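Local coordinates for 1,4-beta-N-Acetylmuramidase M1 (Streptomyces coelicolor, PDB 1JFX), which hydrolyses the beta-1,4 linkages between N-acetylmuramic acid and N-acetylglucosamine in bacterial cell-wall peptidoglycan, acting as a lysozyme with additional diacetylmuramidase activity, at residues S112-H124 / W143-K157. Sequence-based numbering, arbitrary orientation.
Sequences STTQMRTWINDFH and WWNTCTGSWNGMAAK
R117 lies extended across W151, joining helix 113-131 to the last turn of helix 141-148 and the loop after it, on the outside of the beta/alpha barrel of this family 25 glycosyl hydrolase. Followed outward, CB stands over the face of the six-membered ring, 4.0 Å from W151 CZ2, and CG rides over the indole 3.5 Å from W151 CD2. CD stands above the five-membered ring, 5° off its normal, a CH-pi contact. The guanidinium then continues over the pyrrole edge, its plane 15° from the indole, with CZ 3.4 Å from W151 CD1. From this near-parallel position over the ring NE (2.9 Å) and NH2 (3.0 Å) grip T148 O side-on; the acceptor lies 1° out of the guanidinium plane. NH2 also reaches G149 O weakly, and a water that donates to G149 O accepts a weak bond from NH2. The paired bonds to T148 O, in the guanidinium plane, hold that group's rotation.

The W151 backbone is held by T148, whose OG1 accepts from W151 N in an ST motif; G153 CA lies over the rim of the indole's opposite face. Deeper in, I120 CD1 touches W144 CZ3, while CG2, anti to the backbone N, meets M154 CE. Nearer the predicted active-site E100, W143 receives M116 in a Met-aromatic contact: SD approaches the six-membered ring at its edge, 3.7 Å from W143 CH2.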
ATOM      1  N   SER A 112      -0.554 -21.631  -7.869  1.00 11.08           N
ATOM      2  CA  SER A 112       0.766 -21.934  -8.411  1.00 11.30           C
ATOM      3  C   SER A 112       1.390 -20.575  -8.714  1.00 11.80           C
ATOM      4  O   SER A 112       0.702 -19.546  -8.646  1.00 11.13           O
ATOM      5  CB  SER A 112       0.666 -22.749  -9.710  1.00 12.53           C
ATOM      6  OG  SER A 112      -0.006 -22.024 -10.732  1.00 13.48           O
ATOM      7  N   THR A 113       2.679 -20.552  -9.038  1.00 11.46           N
ATOM      8  CA  THR A 113       3.320 -19.277  -9.336  1.00 11.38           C
ATOM      9  C   THR A 113       2.659 -18.658 -10.559  1.00 11.94           C
ATOM     10  O   THR A 113       2.472 -17.444 -10.611  1.00 12.41           O
ATOM     11  CB  THR A 113       4.853 -19.406  -9.592  1.00 12.53           C
ATOM     12  OG1 THR A 113       5.105 -20.367 -10.625  1.00 13.54           O
ATOM     13  CG2 THR A 113       5.579 -19.811  -8.304  1.00 13.71           C
ATOM     14  N   THR A 114       2.286 -19.487 -11.538  1.00 11.33           N
ATOM     15  CA  THR A 114       1.645 -18.963 -12.736  1.00 12.27           C
ATOM     16  C   THR A 114       0.255 -18.393 -12.413  1.00 12.03           C
ATOM     17  O   THR A 114      -0.129 -17.339 -12.932  1.00 13.26           O
ATOM     18  CB  THR A 114       1.526 -20.056 -13.836  1.00 16.25           C
ATOM     19  OG1 THR A 114       2.842 -20.460 -14.241  1.00 19.51           O
ATOM     20  CG2 THR A 114       0.773 -19.521 -15.051  1.00 18.84           C
ATOM     21  N   GLN A 115      -0.506 -19.077 -11.563  1.00 10.95           N
ATOM     22  CA  GLN A 115      -1.831 -18.576 -11.203  1.00 11.48           C
ATOM     23  C   GLN A 115      -1.721 -17.286 -10.403  1.00 10.08           C
ATOM     24  O   GLN A 115      -2.578 -16.404 -10.509  1.00 10.88           O
ATOM     25  CB  GLN A 115      -2.606 -19.597 -10.372  1.00 13.10           C
ATOM     26  CG  GLN A 115      -3.028 -20.840 -11.135  1.00 15.49           C
ATOM     27  CD  GLN A 115      -3.623 -21.879 -10.209  1.00 18.93           C
ATOM     28  OE1 GLN A 115      -3.044 -22.195  -9.165  1.00 14.13           O
ATOM     29  NE2 GLN A 115      -4.788 -22.415 -10.579  1.00 21.83           N
ATOM     30  N   MET A 116      -0.671 -17.179  -9.595  1.00  9.20           N
ATOM     31  CA  MET A 116      -0.505 -15.989  -8.774  1.00  8.47           C
ATOM     32  C   MET A 116      -0.131 -14.816  -9.664  1.00  8.55           C
ATOM     33  O   MET A 116      -0.576 -13.697  -9.433  1.00  8.65           O
ATOM     34  CB  MET A 116       0.576 -16.203  -7.712  1.00  7.58           C
ATOM     35  CG  MET A 116       0.724 -15.026  -6.745  1.00  7.63           C
ATOM     36  SD  MET A 116      -0.772 -14.682  -5.799  1.00  9.44           S
ATOM     37  CE  MET A 116      -0.674 -16.011  -4.557  1.00  7.57           C
ATOM     38  N   ARG A 117       0.693 -15.068 -10.679  1.00  8.06           N
ATOM     39  CA  ARG A 117       1.063 -14.002 -11.601  1.00  8.40           C
ATOM     40  C   ARG A 117      -0.209 -13.494 -12.272  1.00  8.09           C
ATOM     41  O   ARG A 117      -0.420 -12.292 -12.398  1.00  9.22           O
ATOM     42  CB  ARG A 117       2.033 -14.519 -12.663  1.00  6.95           C
ATOM     43  CG  ARG A 117       3.394 -14.837 -12.098  1.00  7.91           C
ATOM     44  CD  ARG A 117       4.334 -15.375 -13.158  1.00  7.21           C
ATOM     45  NE  ARG A 117       5.642 -15.664 -12.582  1.00  7.70           N
ATOM     46  CZ  ARG A 117       6.731 -15.910 -13.304  1.00 12.45           C
ATOM     47  NH1 ARG A 117       6.665 -15.909 -14.629  1.00 12.17           N
ATOM     48  NH2 ARG A 117       7.894 -16.124 -12.698  1.00 10.71           N
ATOM     49  N   THR A 118      -1.056 -14.423 -12.707  1.00  7.78           N
ATOM     50  CA  THR A 118      -2.310 -14.053 -13.354  1.00  7.93           C
ATOM     51  C   THR A 118      -3.190 -13.248 -12.409  1.00  8.18           C
ATOM     52  O   THR A 118      -3.775 -12.242 -12.810  1.00  8.36           O
ATOM     53  CB  THR A 118      -3.072 -15.310 -13.816  1.00  9.63           C
ATOM     54  OG1 THR A 118      -2.300 -15.971 -14.825  1.00 14.41           O
ATOM     55  CG2 THR A 118      -4.452 -14.942 -14.397  1.00 11.57           C
ATOM     56  N   TRP A 119      -3.272 -13.687 -11.159  1.00  7.14           N
ATOM     57  CA  TRP A 119      -4.100 -13.005 -10.163  1.00  8.18           C
ATOM     58  C   TRP A 119      -3.664 -11.543  -9.993  1.00  8.36           C
ATOM     59  O   TRP A 119      -4.496 -10.622  -9.977  1.00  6.78           O
ATOM     60  CB  TRP A 119      -4.007 -13.752  -8.819  1.00  7.92           C
ATOM     61  CG  TRP A 119      -5.126 -13.419  -7.842  1.00  7.41           C
ATOM     62  CD1 TRP A 119      -6.247 -14.159  -7.608  1.00  7.55           C
ATOM     63  CD2 TRP A 119      -5.230 -12.254  -7.002  1.00  8.76           C
ATOM     64  NE1 TRP A 119      -7.048 -13.535  -6.676  1.00  8.16           N
ATOM     65  CE2 TRP A 119      -6.447 -12.362  -6.290  1.00  9.72           C
ATOM     66  CE3 TRP A 119      -4.413 -11.130  -6.783  1.00  6.83           C
ATOM     67  CZ2 TRP A 119      -6.869 -11.385  -5.376  1.00  6.87           C
ATOM     68  CZ3 TRP A 119      -4.833 -10.156  -5.872  1.00  7.74           C
ATOM     69  CH2 TRP A 119      -6.048 -10.292  -5.184  1.00  7.91           C
ATOM     70  N   ILE A 120      -2.357 -11.334  -9.853  1.00  8.57           N
ATOM     71  CA  ILE A 120      -1.812  -9.990  -9.677  1.00  8.28           C
ATOM     72  C   ILE A 120      -2.027  -9.167 -10.949  1.00  9.18           C
ATOM     73  O   ILE A 120      -2.390  -7.994 -10.891  1.00  8.41           O
ATOM     74  CB  ILE A 120      -0.303 -10.068  -9.322  1.00  6.75           C
ATOM     75  CG1 ILE A 120      -0.136 -10.694  -7.933  1.00  9.22           C
ATOM     76  CG2 ILE A 120       0.325  -8.674  -9.374  1.00  8.63           C
ATOM     77  CD1 ILE A 120       1.283 -11.196  -7.638  1.00  9.47           C
ATOM     78  N   ASN A 121      -1.821  -9.786 -12.104  1.00  8.97           N
ATOM     79  CA  ASN A 121      -2.016  -9.070 -13.360  1.00  9.93           C
ATOM     80  C   ASN A 121      -3.483  -8.646 -13.500  1.00  8.54           C
ATOM     81  O   ASN A 121      -3.787  -7.537 -13.962  1.00  8.71           O
ATOM     82  CB  ASN A 121      -1.637  -9.961 -14.540  1.00 11.96           C
ATOM     83  CG  ASN A 121      -1.448  -9.171 -15.810  1.00 21.68           C
ATOM     84  OD1 ASN A 121      -0.578  -8.303 -15.882  1.00 29.27           O
ATOM     85  ND2 ASN A 121      -2.261  -9.455 -16.815  1.00 25.89           N
ATOM     86  N   ASP A 122      -4.392  -9.533 -13.095  1.00  7.23           N
ATOM     87  CA  ASP A 122      -5.818  -9.245 -13.180  1.00  8.46           C
ATOM     88  C   ASP A 122      -6.201  -8.107 -12.235  1.00  8.77           C
ATOM     89  O   ASP A 122      -6.998  -7.231 -12.595  1.00  9.52           O
ATOM     90  CB  ASP A 122      -6.648 -10.492 -12.851  1.00  8.52           C
ATOM     91  CG  ASP A 122      -6.612 -11.539 -13.960  1.00  8.97           C
ATOM     92  OD1 ASP A 122      -6.118 -11.234 -15.067  1.00 10.22           O
ATOM     93  OD2 ASP A 122      -7.107 -12.666 -13.719  1.00 10.58           O
ATOM     94  N   PHE A 123      -5.656  -8.122 -11.022  1.00  7.70           N
ATOM     95  CA  PHE A 123      -5.955  -7.061 -10.073  1.00  6.37           C
ATOM     96  C   PHE A 123      -5.440  -5.736 -10.637  1.00  7.66           C
ATOM     97  O   PHE A 123      -6.133  -4.715 -10.605  1.00  7.21           O
ATOM     98  CB  PHE A 123      -5.315  -7.349  -8.703  1.00  8.13           C
ATOM     99  CG  PHE A 123      -5.779  -6.422  -7.602  1.00  6.79           C
ATOM    100  CD1 PHE A 123      -5.326  -5.102  -7.531  1.00  7.34           C
ATOM    101  CD2 PHE A 123      -6.688  -6.868  -6.642  1.00  6.37           C
ATOM    102  CE1 PHE A 123      -5.783  -4.239  -6.508  1.00  8.00           C
ATOM    103  CE2 PHE A 123      -7.143  -6.027  -5.623  1.00  6.21           C
ATOM    104  CZ  PHE A 123      -6.692  -4.706  -5.553  1.00  5.55           C
ATOM    105  N   HIS A 124      -4.226  -5.748 -11.171  1.00  7.57           N
ATOM    106  CA  HIS A 124      -3.673  -4.530 -11.734  1.00  6.99           C
ATOM    107  C   HIS A 124      -4.524  -4.026 -12.907  1.00  6.74           C
ATOM    108  O   HIS A 124      -4.845  -2.843 -12.986  1.00  7.16           O
ATOM    109  CB  HIS A 124      -2.219  -4.758 -12.194  1.00  7.26           C
ATOM    110  CG  HIS A 124      -1.650  -3.610 -12.970  1.00  7.12           C
ATOM    111  ND1 HIS A 124      -1.979  -3.368 -14.289  1.00 11.74           N
ATOM    112  CD2 HIS A 124      -0.828  -2.598 -12.597  1.00  9.21           C
ATOM    113  CE1 HIS A 124      -1.389  -2.255 -14.690  1.00 11.50           C
ATOM    114  NE2 HIS A 124      -0.686  -1.767 -13.683  1.00 10.04           N
ATOM    115  N   TRP A 143       8.077 -13.051   0.095  1.00  8.03           N
ATOM    116  CA  TRP A 143       6.807 -13.464  -0.466  1.00  6.42           C
ATOM    117  C   TRP A 143       6.821 -13.296  -1.984  1.00  8.36           C
ATOM    118  O   TRP A 143       6.399 -14.189  -2.715  1.00  7.85           O
ATOM    119  CB  TRP A 143       5.657 -12.662   0.136  1.00  8.11           C
ATOM    120  CG  TRP A 143       4.325 -13.242  -0.201  1.00  7.44           C
ATOM    121  CD1 TRP A 143       3.612 -14.150   0.544  1.00  9.21           C
ATOM    122  CD2 TRP A 143       3.579 -13.037  -1.405  1.00  8.59           C
ATOM    123  NE1 TRP A 143       2.470 -14.524  -0.134  1.00  8.93           N
ATOM    124  CE2 TRP A 143       2.429 -13.858  -1.331  1.00  7.58           C
ATOM    125  CE3 TRP A 143       3.775 -12.249  -2.546  1.00  8.27           C
ATOM    126  CZ2 TRP A 143       1.480 -13.916  -2.360  1.00  6.64           C
ATOM    127  CZ3 TRP A 143       2.826 -12.309  -3.576  1.00  8.31           C
ATOM    128  CH2 TRP A 143       1.695 -13.144  -3.466  1.00  7.61           C
ATOM    129  N   TRP A 144       7.293 -12.150  -2.465  1.00  7.93           N
ATOM    130  CA  TRP A 144       7.323 -11.946  -3.908  1.00  7.68           C
ATOM    131  C   TRP A 144       8.113 -13.038  -4.625  1.00  8.90           C
ATOM    132  O   TRP A 144       7.631 -13.674  -5.579  1.00  8.98           O
ATOM    133  CB  TRP A 144       7.943 -10.590  -4.261  1.00  9.85           C
ATOM    134  CG  TRP A 144       7.824 -10.303  -5.723  1.00  8.52           C
ATOM    135  CD1 TRP A 144       8.792 -10.459  -6.687  1.00  8.69           C
ATOM    136  CD2 TRP A 144       6.638  -9.898  -6.406  1.00  7.27           C
ATOM    137  NE1 TRP A 144       8.266 -10.177  -7.928  1.00  7.83           N
ATOM    138  CE2 TRP A 144       6.946  -9.830  -7.782  1.00  7.80           C
ATOM    139  CE3 TRP A 144       5.331  -9.587  -5.986  1.00  7.97           C
ATOM    140  CZ2 TRP A 144       5.994  -9.461  -8.746  1.00  8.25           C
ATOM    141  CZ3 TRP A 144       4.389  -9.219  -6.945  1.00  9.21           C
ATOM    142  CH2 TRP A 144       4.728  -9.159  -8.307  1.00  9.43           C
ATOM    143  N   ASN A 145       9.331 -13.273  -4.165  1.00  9.13           N
ATOM    144  CA  ASN A 145      10.145 -14.269  -4.829  1.00  9.66           C
ATOM    145  C   ASN A 145       9.558 -15.672  -4.730  1.00  9.26           C
ATOM    146  O   ASN A 145       9.486 -16.399  -5.727  1.00 11.06           O
ATOM    147  CB  ASN A 145      11.580 -14.193  -4.298  1.00 12.87           C
ATOM    148  CG  ASN A 145      12.310 -12.946  -4.801  1.00 14.65           C
ATOM    149  OD1 ASN A 145      12.012 -12.439  -5.892  1.00 12.10           O
ATOM    150  ND2 ASN A 145      13.267 -12.453  -4.019  1.00 17.87           N
ATOM    151  N   THR A 146       9.095 -16.043  -3.547  1.00  8.63           N
ATOM    152  CA  THR A 146       8.515 -17.359  -3.374  1.00  7.95           C
ATOM    153  C   THR A 146       7.218 -17.592  -4.131  1.00  8.14           C
ATOM    154  O   THR A 146       7.107 -18.551  -4.911  1.00  9.59           O
ATOM    155  CB  THR A 146       8.281 -17.644  -1.887  1.00  9.99           C
ATOM    156  OG1 THR A 146       9.553 -17.769  -1.248  1.00 11.55           O
ATOM    157  CG2 THR A 146       7.463 -18.920  -1.685  1.00  8.12           C
ATOM    158  N   CYS A 147       6.237 -16.716  -3.922  1.00  8.10           N
ATOM    159  CA  CYS A 147       4.941 -16.911  -4.541  1.00  7.42           C
ATOM    160  C   CYS A 147       4.774 -16.525  -6.004  1.00  8.63           C
ATOM    161  O   CYS A 147       3.842 -16.991  -6.650  1.00  8.44           O
ATOM    162  CB  CYS A 147       3.865 -16.248  -3.688  1.00  6.89           C
ATOM    163  SG  CYS A 147       3.764 -16.877  -1.980  1.00  9.09           S
ATOM    164  N   THR A 148       5.658 -15.687  -6.543  1.00  9.24           N
ATOM    165  CA  THR A 148       5.545 -15.355  -7.964  1.00  9.55           C
ATOM    166  C   THR A 148       6.687 -15.990  -8.737  1.00 10.66           C
ATOM    167  O   THR A 148       6.757 -15.892  -9.958  1.00 10.53           O
ATOM    168  CB  THR A 148       5.574 -13.829  -8.239  1.00  9.25           C
ATOM    169  OG1 THR A 148       6.913 -13.320  -8.137  1.00  9.57           O
ATOM    170  CG2 THR A 148       4.686 -13.107  -7.255  1.00  8.19           C
ATOM    171  N   GLY A 149       7.586 -16.658  -8.024  1.00 11.97           N
ATOM    172  CA  GLY A 149       8.717 -17.253  -8.708  1.00 11.64           C
ATOM    173  C   GLY A 149       9.642 -16.191  -9.275  1.00 10.98           C
ATOM    174  O   GLY A 149      10.068 -16.283 -10.430  1.00 10.43           O
ATOM    175  N   SER A 150       9.946 -15.183  -8.459  1.00  9.64           N
ATOM    176  CA  SER A 150      10.839 -14.086  -8.823  1.00 11.72           C
ATOM    177  C   SER A 150      10.420 -13.441 -10.141  1.00 11.02           C
ATOM    178  O   SER A 150      11.232 -13.226 -11.031  1.00 12.88           O
ATOM    179  CB  SER A 150      12.283 -14.594  -8.922  1.00 14.13           C
ATOM    180  OG  SER A 150      12.682 -15.194  -7.699  1.00 13.42           O
ATOM    181  N   TRP A 151       9.141 -13.097 -10.233  1.00 10.91           N
ATOM    182  CA  TRP A 151       8.571 -12.523 -11.448  1.00 11.26           C
ATOM    183  C   TRP A 151       8.956 -11.068 -11.740  1.00 10.75           C
ATOM    184  O   TRP A 151       8.889 -10.211 -10.853  1.00  9.32           O
ATOM    185  CB  TRP A 151       7.045 -12.667 -11.350  1.00  9.12           C
ATOM    186  CG  TRP A 151       6.246 -12.315 -12.579  1.00 10.72           C
ATOM    187  CD1 TRP A 151       6.541 -12.612 -13.881  1.00  9.27           C
ATOM    188  CD2 TRP A 151       4.956 -11.693 -12.593  1.00  9.65           C
ATOM    189  NE1 TRP A 151       5.508 -12.214 -14.708  1.00 10.77           N
ATOM    190  CE2 TRP A 151       4.524 -11.650 -13.938  1.00 10.16           C
ATOM    191  CE3 TRP A 151       4.119 -11.173 -11.594  1.00 10.92           C
ATOM    192  CZ2 TRP A 151       3.288 -11.104 -14.308  1.00 11.83           C
ATOM    193  CZ3 TRP A 151       2.888 -10.632 -11.964  1.00 10.93           C
ATOM    194  CH2 TRP A 151       2.490 -10.604 -13.306  1.00 11.65           C
ATOM    195  N   ASN A 152       9.368 -10.795 -12.987  1.00 10.36           N
ATOM    196  CA  ASN A 152       9.732  -9.440 -13.411  1.00  9.66           C
ATOM    197  C   ASN A 152       8.563  -8.753 -14.142  1.00  9.26           C
ATOM    198  O   ASN A 152       8.671  -7.606 -14.564  1.00  9.68           O
ATOM    199  CB  ASN A 152      10.944  -9.467 -14.362  1.00 11.46           C
ATOM    200  CG  ASN A 152      11.400  -8.062 -14.783  1.00 16.97           C
ATOM    201  OD1 ASN A 152      11.840  -7.263 -13.953  1.00 16.96           O
ATOM    202  ND2 ASN A 152      11.294  -7.760 -16.077  1.00 19.06           N
ATOM    203  N   GLY A 153       7.443  -9.457 -14.258  1.00  8.72           N
ATOM    204  CA  GLY A 153       6.300  -8.945 -14.992  1.00  8.82           C
ATOM    205  C   GLY A 153       5.602  -7.673 -14.559  1.00  7.77           C
ATOM    206  O   GLY A 153       4.829  -7.092 -15.335  1.00  9.76           O
ATOM    207  N   MET A 154       5.846  -7.233 -13.334  1.00  6.92           N
ATOM    208  CA  MET A 154       5.209  -6.009 -12.866  1.00  7.35           C
ATOM    209  C   MET A 154       6.199  -4.867 -12.794  1.00  8.20           C
ATOM    210  O   MET A 154       5.843  -3.784 -12.354  1.00  8.74           O
ATOM    211  CB  MET A 154       4.579  -6.216 -11.480  1.00  7.22           C
ATOM    212  CG  MET A 154       3.534  -7.307 -11.437  1.00  7.03           C
ATOM    213  SD  MET A 154       2.173  -7.027 -12.599  1.00  9.22           S
ATOM    214  CE  MET A 154       1.304  -5.658 -11.804  1.00  9.19           C
ATOM    215  N   ALA A 155       7.438  -5.095 -13.237  1.00  8.23           N
ATOM    216  CA  ALA A 155       8.454  -4.043 -13.171  1.00  9.32           C
ATOM    217  C   ALA A 155       8.034  -2.731 -13.825  1.00  9.80           C
ATOM    218  O   ALA A 155       8.306  -1.653 -13.288  1.00 11.11           O
ATOM    219  CB  ALA A 155       9.772  -4.539 -13.789  1.00  9.66           C
ATOM    220  N   ALA A 156       7.360  -2.807 -14.968  1.00  9.62           N
ATOM    221  CA  ALA A 156       6.942  -1.582 -15.646  1.00 11.46           C
ATOM    222  C   ALA A 156       5.486  -1.237 -15.386  1.00 12.22           C
ATOM    223  O   ALA A 156       4.977  -0.264 -15.944  1.00 14.58           O
ATOM    224  CB  ALA A 156       7.182  -1.704 -17.149  1.00 13.13           C
ATOM    225  N   LYS A 157       4.823  -2.012 -14.533  1.00 10.76           N
ATOM    226  CA  LYS A 157       3.404  -1.790 -14.255  1.00 10.11           C
ATOM    227  C   LYS A 157       3.041  -1.261 -12.876  1.00 10.47           C
ATOM    228  O   LYS A 157       2.079  -0.516 -12.745  1.00 12.52           O
ATOM    229  CB  LYS A 157       2.619  -3.083 -14.451  1.00 10.45           C
ATOM    230  CG  LYS A 157       2.430  -3.528 -15.886  1.00 15.23           C
ATOM    231  CD  LYS A 157       1.581  -4.786 -15.888  1.00 14.55           C
ATOM    232  CE  LYS A 157       1.146  -5.191 -17.275  1.00 21.64           C
ATOM    233  NZ  LYS A 157       0.396  -6.478 -17.202  1.00 22.25           N
TER
HETATM  234  O   HOH W   1      10.594 -15.645 -13.015  0.50  9.71           O
HETATM  235  O   HOH W   2      -2.318  -5.892 -15.887  1.00 15.17           O